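PDB 5V9X: ATP-dependent DNA helicase from Mycobacterium smegmatis, which couples ATP hydrolysis to 3'-to-5' movement along single-stranded DNA, probably unwinding RNA:DNA hybrids ahead of it. Local coordinates for residues A[31-34]-A[35-39]; A[111-114]-A[115-119]; A[494-497]-A[498-501]; A[783-787]-A[788-792]. All blocks are in the same frame, centred on the assembly; numbering follows the deposited sequence.

Contact 1. Residues A[31-34]-A[35-39]; sequences GRFS and ALTRE
Ser-34 and Arg-38 meet in a local, helix-starting contact near the N-terminus of the modelled chain, where the loop 31-34 runs into helix 35-44, packed on helices 75-88 and 118-130 of the first RecA-like parallel-sheet domain. Ser-34 is the N-cap. Its carbonyl begins the helical bonding, with Arg-38 N 3.1 Å from Ser-34 O, and its hydroxyl is turned over the first turn: OG lies between the backbone N and the carbonyl carbon (chi1 62°), 3.6 Å from Thr-37 N. Ser-34 OG and Thr-37 OG1 lie near each other without bonding; each is instead hydrogen-bonded to Asp-85 OD1 of helix 75-88, so one carboxylate oxygen ties the cap and the first turn to that helix. Next to these hydroxyls the Phe-33 ring approaches Thr-37 obliquely, CD2 lying 4.2 Å from CG2, while Trp-56 and Trp-82 meet the ring edge-to-face and bury it. Arg-38 reaches back along the outside of the turn. Its chain leaves extended and bends at chi3 (-54°), which brings the guanidinium back over the incoming loop, where Leu-30 O accepts a hydrogen bond from NE. Ser-34 O sits over the centre of one guanidinium face, and at the edge, in the guanidinium plane, NH2 makes a weak hydrogen bond of 3.4 Å to Gly-31 O.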
loop_
_atom_site.group_PDB
_atom_site.type_symbol
_atom_site.label_atom_id
_atom_site.label_comp_id
_atom_site.label_asym_id
_atom_site.label_seq_id
_atom_site.Cartn_x
_atom_site.Cartn_y
_atom_site.Cartn_z
ATOM N N GLY A 31 -4.642 35.425 -13.167
ATOM C CA GLY A 31 -3.940 36.527 -13.802
ATOM C C GLY A 31 -2.574 36.160 -14.342
ATOM O O GLY A 31 -2.099 36.804 -15.284
ATOM N N ARG A 32 -1.937 35.135 -13.775
ATOM C CA ARG A 32 -0.629 34.711 -14.262
ATOM C C ARG A 32 -0.723 34.111 -15.659
ATOM O O ARG A 32 0.155 34.338 -16.499
ATOM C CB ARG A 32 -0.023 33.701 -13.289
ATOM C CG ARG A 32 -0.077 34.141 -11.838
ATOM C CD ARG A 32 0.261 33.012 -10.878
ATOM N NE ARG A 32 0.389 33.505 -9.509
ATOM C CZ ARG A 32 -0.552 33.392 -8.576
ATOM N NH1 ARG A 32 -1.700 32.789 -8.853
ATOM N NH2 ARG A 32 -0.342 33.880 -7.361
ATOM N N PHE A 33 -1.779 33.346 -15.924
ATOM C CA PHE A 33 -1.900 32.603 -17.168
ATOM C C PHE A 33 -2.174 33.544 -18.340
ATOM O O PHE A 33 -2.446 34.738 -18.174
ATOM C CB PHE A 33 -3.017 31.565 -17.062
ATOM C CG PHE A 33 -2.842 30.593 -15.926
ATOM C CD1 PHE A 33 -3.170 30.953 -14.629
ATOM C CD2 PHE A 33 -2.367 29.312 -16.160
ATOM C CE1 PHE A 33 -3.014 30.061 -13.585
ATOM C CE2 PHE A 33 -2.211 28.415 -15.118
ATOM C CZ PHE A 33 -2.536 28.790 -13.830
ATOM N N SER A 34 -2.103 32.981 -19.545
ATOM C CA SER A 34 -2.444 33.727 -20.743
ATOM C C SER A 34 -3.939 34.043 -20.755
ATOM O O SER A 34 -4.718 33.541 -19.940
ATOM C CB SER A 34 -2.051 32.940 -21.992
ATOM O OG SER A 34 -2.757 31.713 -22.068
ATOM N N ALA A 35 -4.341 34.896 -21.699
ATOM C CA ALA A 35 -5.748 35.273 -21.787
ATOM C C ALA A 35 -6.618 34.083 -22.177
ATOM O O ALA A 35 -7.748 33.950 -21.693
ATOM C CB ALA A 35 -5.925 36.421 -22.780
ATOM N N LEU A 36 -6.107 33.201 -23.040
ATOM C CA LEU A 36 -6.907 32.073 -23.510
ATOM C C LEU A 36 -7.196 31.086 -22.386
ATOM O O LEU A 36 -8.351 30.707 -22.162
ATOM C CB LEU A 36 -6.197 31.371 -24.668
ATOM C CG LEU A 36 -5.931 32.185 -25.934
ATOM C CD1 LEU A 36 -5.352 31.282 -27.010
ATOM C CD2 LEU A 36 -7.196 32.876 -26.424
ATOM N N THR A 37 -6.156 30.643 -21.673
ATOM C CA THR A 37 -6.371 29.698 -20.582
ATOM C C THR A 37 -7.199 30.320 -19.466
ATOM O O THR A 37 -8.009 29.631 -18.835
ATOM C CB THR A 37 -5.030 29.198 -20.042
ATOM O OG1 THR A 37 -4.280 28.604 -21.107
ATOM C CG2 THR A 37 -5.242 28.158 -18.957
ATOM N N ARG A 38 -7.026 31.620 -19.220
ATOM C CA ARG A 38 -7.853 32.299 -18.230
ATOM C C ARG A 38 -9.318 32.296 -18.648
ATOM O O ARG A 38 -10.203 32.021 -17.829
ATOM C CB ARG A 38 -7.355 33.732 -18.025
ATOM C CG ARG A 38 -8.055 34.477 -16.901
ATOM C CD ARG A 38 -7.753 35.970 -16.927
ATOM N NE ARG A 38 -6.320 36.257 -16.928
ATOM C CZ ARG A 38 -5.669 36.818 -17.943
ATOM N NH1 ARG A 38 -6.324 37.165 -19.042
ATOM N NH2 ARG A 38 -4.365 37.044 -17.857
ATOM N N GLU A 39 -9.592 32.587 -19.924
ATOM C CA GLU A 39 -10.977 32.632 -20.380
ATOM C C GLU A 39 -11.620 31.253 -20.339
ATOM O O GLU A 39 -12.802 31.129 -20.002
ATOM C CB GLU A 39 -11.068 33.218 -21.790
ATOM C CG GLU A 39 -12.504 33.292 -22.313
ATOM C CD GLU A 39 -12.667 34.232 -23.490
ATOM O OE1 GLU A 39 -12.438 33.799 -24.638
ATOM O OE2 GLU A 39 -13.026 35.409 -23.264
#

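Contact 2. Residues A[111-114]-A[115-119]; sequences VDVE and RNLRT
Asp-112 and Asn-116, one helical turn apart, cross obliquely with carboxylate and amide planes 65° apart, and both turn an oxygen to the same outside lysine, Lys-372. On another flank Val-113 and Leu-117 lie side by side and point the same way, Val-113 CG1 4.1 Å from Leu-117 CD1. Three successive backbone bonds set the spacing of these side chains: Arg-115 N to Val-111 O at 3.1 Å, Asn-116 N to Asp-112 O at 3.0 Å and Leu-117 N to Val-113 O at 2.9 Å. The aliphatic part of Arg-118 follows along the helix, its CG 3.8 Å from Glu-114 O. All this lies in the DEAD/DEAH-box domain, where helix 107-116 gives way to helix 118-130. In the second shell, Lys-372 NZ makes a salt bridge with Asp-112 OD1 and a hydrogen bond with Asn-116 OD1, while Asp-112 OD2 accepts a bond from Asp-390 N. Lys-372 and Asp-390 belong to the part of the chain that forms the second parallel sheet, so this polar flank faces across the cleft between the two sheet domains. Val-113 packs instead on Ile-164 of strand 162-165, and the extended chain of Glu-114 reaches Ile-164 together with Val-140 and Val-142 of strand 140-143.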
loop_
_atom_site.group_PDB
_atom_site.type_symbol
_atom_site.label_atom_id
_atom_site.label_comp_id
_atom_site.label_asym_id
_atom_site.label_seq_id
_atom_site.Cartn_x
_atom_site.Cartn_y
_atom_site.Cartn_z
ATOM N N VAL A 111 -4.913 6.147 -17.209
ATOM C CA VAL A 111 -5.824 6.256 -18.343
ATOM C C VAL A 111 -6.904 7.296 -18.067
ATOM O O VAL A 111 -7.316 8.038 -18.967
ATOM C CB VAL A 111 -6.423 4.874 -18.667
ATOM C CG1 VAL A 111 -7.580 4.998 -19.641
ATOM C CG2 VAL A 111 -5.348 3.955 -19.229
ATOM N N ASP A 112 -7.372 7.380 -16.820
ATOM C CA ASP A 112 -8.402 8.361 -16.496
ATOM C C ASP A 112 -7.873 9.787 -16.603
ATOM O O ASP A 112 -8.620 10.694 -16.988
ATOM C CB ASP A 112 -8.962 8.103 -15.097
ATOM C CG ASP A 112 -10.307 8.765 -14.880
ATOM O OD1 ASP A 112 -11.231 8.510 -15.682
ATOM O OD2 ASP A 112 -10.446 9.535 -13.906
ATOM N N VAL A 113 -6.598 10.004 -16.275
ATOM C CA VAL A 113 -6.011 11.330 -16.440
ATOM C C VAL A 113 -5.934 11.697 -17.916
ATOM O O VAL A 113 -6.197 12.844 -18.298
ATOM C CB VAL A 113 -4.630 11.399 -15.764
ATOM C CG1 VAL A 113 -3.949 12.717 -16.082
ATOM C CG2 VAL A 113 -4.765 11.236 -14.264
ATOM N N GLU A 114 -5.575 10.732 -18.771
ATOM C CA GLU A 114 -5.500 11.013 -20.201
ATOM C C GLU A 114 -6.850 11.453 -20.744
ATOM O O GLU A 114 -6.934 12.405 -21.529
ATOM C CB GLU A 114 -5.003 9.788 -20.967
ATOM C CG GLU A 114 -4.999 10.001 -22.475
ATOM C CD GLU A 114 -4.636 8.760 -23.262
ATOM O OE1 GLU A 114 -4.914 7.641 -22.782
ATOM O OE2 GLU A 114 -4.070 8.906 -24.367
ATOM N N ARG A 115 -7.920 10.772 -20.332
ATOM C CA ARG A 115 -9.251 11.128 -20.805
ATOM C C ARG A 115 -9.684 12.486 -20.267
ATOM O O ARG A 115 -10.293 13.281 -20.993
ATOM C CB ARG A 115 -10.248 10.044 -20.405
ATOM C CG ARG A 115 -11.667 10.318 -20.843
ATOM C CD ARG A 115 -12.520 9.074 -20.737
ATOM N NE ARG A 115 -13.856 9.303 -21.277
ATOM C CZ ARG A 115 -14.770 8.354 -21.444
ATOM N NH1 ARG A 115 -14.501 7.098 -21.112
ATOM N NH2 ARG A 115 -15.957 8.665 -21.945
ATOM N N ASN A 116 -9.372 12.774 -19.002
ATOM C CA ASN A 116 -9.803 14.022 -18.383
ATOM C C ASN A 116 -8.993 15.228 -18.839
ATOM O O ASN A 116 -9.455 16.362 -18.675
ATOM C CB ASN A 116 -9.737 13.907 -16.861
ATOM C CG ASN A 116 -10.983 13.275 -16.275
ATOM O OD1 ASN A 116 -11.139 12.056 -16.285
ATOM N ND2 ASN A 116 -11.883 14.109 -15.760
ATOM N N LEU A 117 -7.798 15.021 -19.397
ATOM C CA LEU A 117 -7.056 16.145 -19.955
ATOM C C LEU A 117 -7.653 16.641 -21.263
ATOM O O LEU A 117 -7.238 17.695 -21.757
ATOM C CB LEU A 117 -5.591 15.765 -20.170
ATOM C CG LEU A 117 -4.710 15.671 -18.927
ATOM C CD1 LEU A 117 -3.331 15.164 -19.304
ATOM C CD2 LEU A 117 -4.617 17.017 -18.224
ATOM N N ARG A 118 -8.611 15.908 -21.835
ATOM C CA ARG A 118 -9.243 16.365 -23.065
ATOM C C ARG A 118 -10.114 17.591 -22.824
ATOM O O ARG A 118 -10.228 18.448 -23.706
ATOM C CB ARG A 118 -10.059 15.230 -23.681
ATOM C CG ARG A 118 -9.219 14.030 -24.091
ATOM C CD ARG A 118 -10.029 13.034 -24.903
ATOM N NE ARG A 118 -9.202 12.319 -25.873
ATOM C CZ ARG A 118 -8.658 11.124 -25.662
ATOM N NH1 ARG A 118 -8.853 10.494 -24.510
ATOM N NH2 ARG A 118 -7.920 10.557 -26.607
ATOM N N THR A 119 -10.717 17.705 -21.641
ATOM C CA THR A 119 -11.548 18.872 -21.350
ATOM C C THR A 119 -10.761 20.178 -21.375
ATOM O O THR A 119 -11.207 21.120 -22.054
ATOM C CB THR A 119 -12.277 18.673 -20.016
ATOM O OG1 THR A 119 -13.124 17.521 -20.102
ATOM C CG2 THR A 119 -13.121 19.894 -19.677
#

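Contact 3. Residues A[494-497]-A[498-501]; sequences TLPR and SAFE
Leu-495 straddles the start of helix 497-508 with its two methyl branches: CD1 sits 3.9 Å from the CB of Ala-499, and CD2 meets Phe-500 at 4.1 Å from CD1 of the ring, the two side chains crossing at about a right angle. The Ala-499 methyl fits into the notch formed side by side by Leu-495 CD1 and Pro-496 CD, the latter 4.2 Å from the alanine CB. Farther round, Arg-497 lies alongside Phe-500 and points the same way, its CD and NE against the CD2 corner of the ring while the guanidinium stands nearly perpendicular to the ring plane, at 87°. A bend at chi2 (55°) folds the arginine forward over the first turn, where Glu-501 rises to meet it. The salt bridge runs from Arg-497 NE to Glu-501 OE2, 2.6 Å. It uses the anti side of the carboxylate, and the oxygen lies in the guanidinium plane; NH2 adds a weak bond to OE2. Asp-480 holds NH2 in a second salt bridge, and Tyr-525 OH bonds Glu-501 OE1. Pro-496 O accepts Phe-500 N at 3.1 Å: a helix start with proline at the N-cap position and an i to i+4 Arg-Glu salt bridge, within the winged-helix region of the Lhr family.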
loop_
_atom_site.group_PDB
_atom_site.type_symbol
_atom_site.label_atom_id
_atom_site.label_comp_id
_atom_site.label_asym_id
_atom_site.label_seq_id
_atom_site.Cartn_x
_atom_site.Cartn_y
_atom_site.Cartn_z
ATOM N N THR A 494 21.689 9.503 3.325
ATOM C CA THR A 494 22.744 9.217 4.292
ATOM C C THR A 494 23.510 7.943 3.952
ATOM O O THR A 494 24.171 7.374 4.827
ATOM C CB THR A 494 22.172 9.110 5.708
ATOM O OG1 THR A 494 21.428 7.891 5.831
ATOM C CG2 THR A 494 21.264 10.295 6.015
ATOM N N LEU A 495 23.436 7.487 2.707
ATOM C CA LEU A 495 24.071 6.237 2.306
ATOM C C LEU A 495 25.578 6.293 2.542
ATOM O O LEU A 495 26.259 7.145 1.948
ATOM C CB LEU A 495 23.781 5.950 0.834
ATOM C CG LEU A 495 24.393 4.680 0.234
ATOM C CD1 LEU A 495 23.895 3.440 0.960
ATOM C CD2 LEU A 495 24.086 4.590 -1.253
ATOM N N PRO A 496 26.133 5.434 3.394
ATOM C CA PRO A 496 27.590 5.400 3.555
ATOM C C PRO A 496 28.259 4.941 2.269
ATOM O O PRO A 496 27.793 4.015 1.603
ATOM C CB PRO A 496 27.802 4.394 4.694
ATOM C CG PRO A 496 26.465 4.265 5.367
ATOM C CD PRO A 496 25.455 4.481 4.287
ATOM N N ARG A 497 29.362 5.608 1.916
ATOM C CA ARG A 497 30.111 5.209 0.728
ATOM C C ARG A 497 30.583 3.764 0.828
ATOM O O ARG A 497 30.736 3.089 -0.197
ATOM C CB ARG A 497 31.299 6.147 0.512
ATOM C CG ARG A 497 32.065 5.904 -0.784
ATOM C CD ARG A 497 31.139 5.966 -1.990
ATOM N NE ARG A 497 31.854 5.867 -3.262
ATOM C CZ ARG A 497 32.224 6.913 -3.995
ATOM N NH1 ARG A 497 31.952 8.143 -3.581
ATOM N NH2 ARG A 497 32.864 6.732 -5.141
ATOM N N SER A 498 30.808 3.272 2.051
ATOM C CA SER A 498 31.183 1.873 2.229
ATOM C C SER A 498 30.061 0.940 1.787
ATOM O O SER A 498 30.311 -0.064 1.111
ATOM C CB SER A 498 31.557 1.613 3.688
ATOM O OG SER A 498 30.473 1.909 4.552
ATOM N N ALA A 499 28.815 1.257 2.157
ATOM C CA ALA A 499 27.688 0.447 1.706
ATOM C C ALA A 499 27.504 0.537 0.195
ATOM O O ALA A 499 27.109 -0.447 -0.443
ATOM C CB ALA A 499 26.409 0.880 2.425
ATOM N N PHE A 500 27.785 1.701 -0.390
ATOM C CA PHE A 500 27.695 1.847 -1.837
ATOM C C PHE A 500 28.707 0.950 -2.538
ATOM O O PHE A 500 28.351 0.167 -3.425
ATOM C CB PHE A 500 27.904 3.313 -2.222
ATOM C CG PHE A 500 27.826 3.574 -3.701
ATOM C CD1 PHE A 500 26.600 3.617 -4.346
ATOM C CD2 PHE A 500 28.977 3.794 -4.443
ATOM C CE1 PHE A 500 26.524 3.863 -5.705
ATOM C CE2 PHE A 500 28.905 4.042 -5.799
ATOM C CZ PHE A 500 27.677 4.075 -6.432
ATOM N N GLU A 501 29.981 1.050 -2.147
ATOM C CA GLU A 501 31.005 0.204 -2.751
ATOM C C GLU A 501 30.748 -1.267 -2.457
ATOM O O GLU A 501 30.997 -2.127 -3.307
ATOM C CB GLU A 501 32.393 0.614 -2.256
ATOM C CG GLU A 501 32.752 2.073 -2.506
ATOM C CD GLU A 501 32.852 2.424 -3.980
ATOM O OE1 GLU A 501 32.980 1.503 -4.816
ATOM O OE2 GLU A 501 32.806 3.630 -4.303
#

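Contact 4. Residues A[783-787]-A[788-792]; sequences CAARA and LLLPR
Leu-788 N gives the shortest polar bond between these two segments, 2.9 Å to Ala-785 O, although the donor stands well above the carbonyl plane, 65° out of it. The next amide reaches one residue farther back: Leu-789 N bonds Ala-784 O at 3.2 Å, straighter (167° at the hydrogen) and nearly along the C=O axis. Together with the positive phi of Leu-788 (65°), this pair of bonds defines a Schellman motif, which closes the C-terminal end of helix 774-786 and turns the chain out of it. Two carbonyls of the last turn are thereby satisfied by the departing backbone. The side chains then fold back against the turn. Leu-790, one residue past the capping pair, lies on the alanine surface of the helix, with CG 3.8 Å from the CB of Ala-784 and CD1 4.0 Å from the CB of Ala-785. Leu-789 closes on a different side, its CG 3.9 Å from the CB of Ala-787. Leu-788 turns elsewhere, toward Val-469 of helix 461-471. The same helix receives Ala-787 on Ala-465, and its Asp-462 forms a salt bridge with Arg-786 NE. Ile-823 of helix 822-835 covers both Ala-787 and Leu-789, while helix 801-815 packs on Leu-790 through Arg-807 and Ala-808, so the cap is wedged among three helices.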
loop_
_atom_site.group_PDB
_atom_site.type_symbol
_atom_site.label_atom_id
_atom_site.label_comp_id
_atom_site.label_asym_id
_atom_site.label_seq_id
_atom_site.Cartn_x
_atom_site.Cartn_y
_atom_site.Cartn_z
ATOM N N CYS A 783 14.666 -9.831 -1.522
ATOM C CA CYS A 783 15.779 -8.899 -1.681
ATOM C C CYS A 783 16.775 -9.400 -2.721
ATOM O O CYS A 783 17.212 -8.638 -3.592
ATOM C CB CYS A 783 16.474 -8.670 -0.339
ATOM S SG CYS A 783 15.618 -7.517 0.763
ATOM N N ALA A 784 17.148 -10.682 -2.644
ATOM C CA ALA A 784 18.112 -11.229 -3.594
ATOM C C ALA A 784 17.605 -11.117 -5.026
ATOM O O ALA A 784 18.362 -10.757 -5.935
ATOM C CB ALA A 784 18.424 -12.686 -3.248
ATOM N N ALA A 785 16.321 -11.413 -5.245
ATOM C CA ALA A 785 15.759 -11.321 -6.587
ATOM C C ALA A 785 15.679 -9.875 -7.058
ATOM O O ALA A 785 16.001 -9.576 -8.215
ATOM C CB ALA A 785 14.378 -11.974 -6.623
ATOM N N ARG A 786 15.256 -8.964 -6.177
ATOM C CA ARG A 786 15.152 -7.557 -6.557
ATOM C C ARG A 786 16.517 -6.975 -6.911
ATOM O O ARG A 786 16.619 -6.129 -7.807
ATOM C CB ARG A 786 14.497 -6.758 -5.426
ATOM C CG ARG A 786 14.189 -5.308 -5.771
ATOM C CD ARG A 786 13.323 -4.635 -4.712
ATOM N NE ARG A 786 13.219 -5.418 -3.484
ATOM C CZ ARG A 786 12.071 -5.816 -2.944
ATOM N NH1 ARG A 786 10.921 -5.493 -3.515
ATOM N NH2 ARG A 786 12.068 -6.528 -1.824
ATOM N N ALA A 787 17.575 -7.426 -6.232
ATOM C CA ALA A 787 18.934 -7.006 -6.551
ATOM C C ALA A 787 19.480 -7.663 -7.814
ATOM O O ALA A 787 20.623 -7.373 -8.187
ATOM C CB ALA A 787 19.867 -7.301 -5.374
ATOM N N LEU A 788 18.704 -8.537 -8.463
ATOM C CA LEU A 788 19.081 -9.196 -9.713
ATOM C C LEU A 788 20.282 -10.125 -9.543
ATOM O O LEU A 788 21.110 -10.248 -10.447
ATOM C CB LEU A 788 19.357 -8.173 -10.824
ATOM C CG LEU A 788 18.262 -7.141 -11.095
ATOM C CD1 LEU A 788 18.752 -6.081 -12.073
ATOM C CD2 LEU A 788 17.014 -7.826 -11.619
ATOM N N LEU A 789 20.381 -10.795 -8.394
ATOM C CA LEU A 789 21.516 -11.659 -8.101
ATOM C C LEU A 789 21.206 -13.144 -8.227
ATOM O O LEU A 789 22.140 -13.942 -8.365
ATOM C CB LEU A 789 22.037 -11.385 -6.687
ATOM C CG LEU A 789 22.545 -9.968 -6.433
ATOM C CD1 LEU A 789 22.961 -9.823 -4.989
ATOM C CD2 LEU A 789 23.705 -9.641 -7.357
ATOM N N LEU A 790 19.934 -13.533 -8.171
ATOM C CA LEU A 790 19.580 -14.941 -8.276
ATOM C C LEU A 790 19.667 -15.406 -9.726
ATOM O O LEU A 790 19.237 -14.691 -10.633
ATOM C CB LEU A 790 18.169 -15.185 -7.750
ATOM C CG LEU A 790 17.919 -15.030 -6.252
ATOM C CD1 LEU A 790 16.470 -15.355 -5.933
ATOM C CD2 LEU A 790 18.864 -15.922 -5.463
ATOM N N PRO A 791 20.213 -16.597 -9.972
ATOM C CA PRO A 791 20.185 -17.149 -11.333
ATOM C C PRO A 791 18.761 -17.513 -11.730
ATOM O O PRO A 791 18.037 -18.160 -10.971
ATOM C CB PRO A 791 21.084 -18.387 -11.235
ATOM C CG PRO A 791 21.051 -18.765 -9.793
ATOM C CD PRO A 791 20.911 -17.482 -9.025
ATOM N N ARG A 792 18.357 -17.077 -12.918
ATOM C CA ARG A 792 17.019 -17.330 -13.432
ATOM C C ARG A 792 17.046 -18.457 -14.463
ATOM O O ARG A 792 18.103 -18.881 -14.934
ATOM C CB ARG A 792 16.421 -16.050 -14.032
ATOM C CG ARG A 792 17.407 -15.194 -14.812
ATOM C CD ARG A 792 16.739 -13.959 -15.407
ATOM N NE ARG A 792 16.124 -13.105 -14.394
ATOM C CZ ARG A 792 15.450 -11.990 -14.666
ATOM N NH1 ARG A 792 15.301 -11.591 -15.923
ATOM N NH2 ARG A 792 14.924 -11.272 -13.683
#

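The four contacts fall into two pairs. Contacts 1 and 2 have centres about 21 Å apart and both lie near the nucleotide: the Asn-116 side chain is about 5 Å from the bound AMP-PNP, and that of Phe-33 about 11 Å. Helix 118-130, part of which belongs to contact 2, packs against Leu-36 and Thr-37 of contact 1. Contacts 3 and 4, about 20 Å apart between centres, share helix 461-471: Leu-464 meets Leu-495 and Phe-500, while Ala-465 and Val-469 meet the 783-792 turn. Between pairs, centres are 38 to 52 Å apart. The nearest atoms of contacts 2 and 4 lie about 9 and 8 Å from the bound DNA.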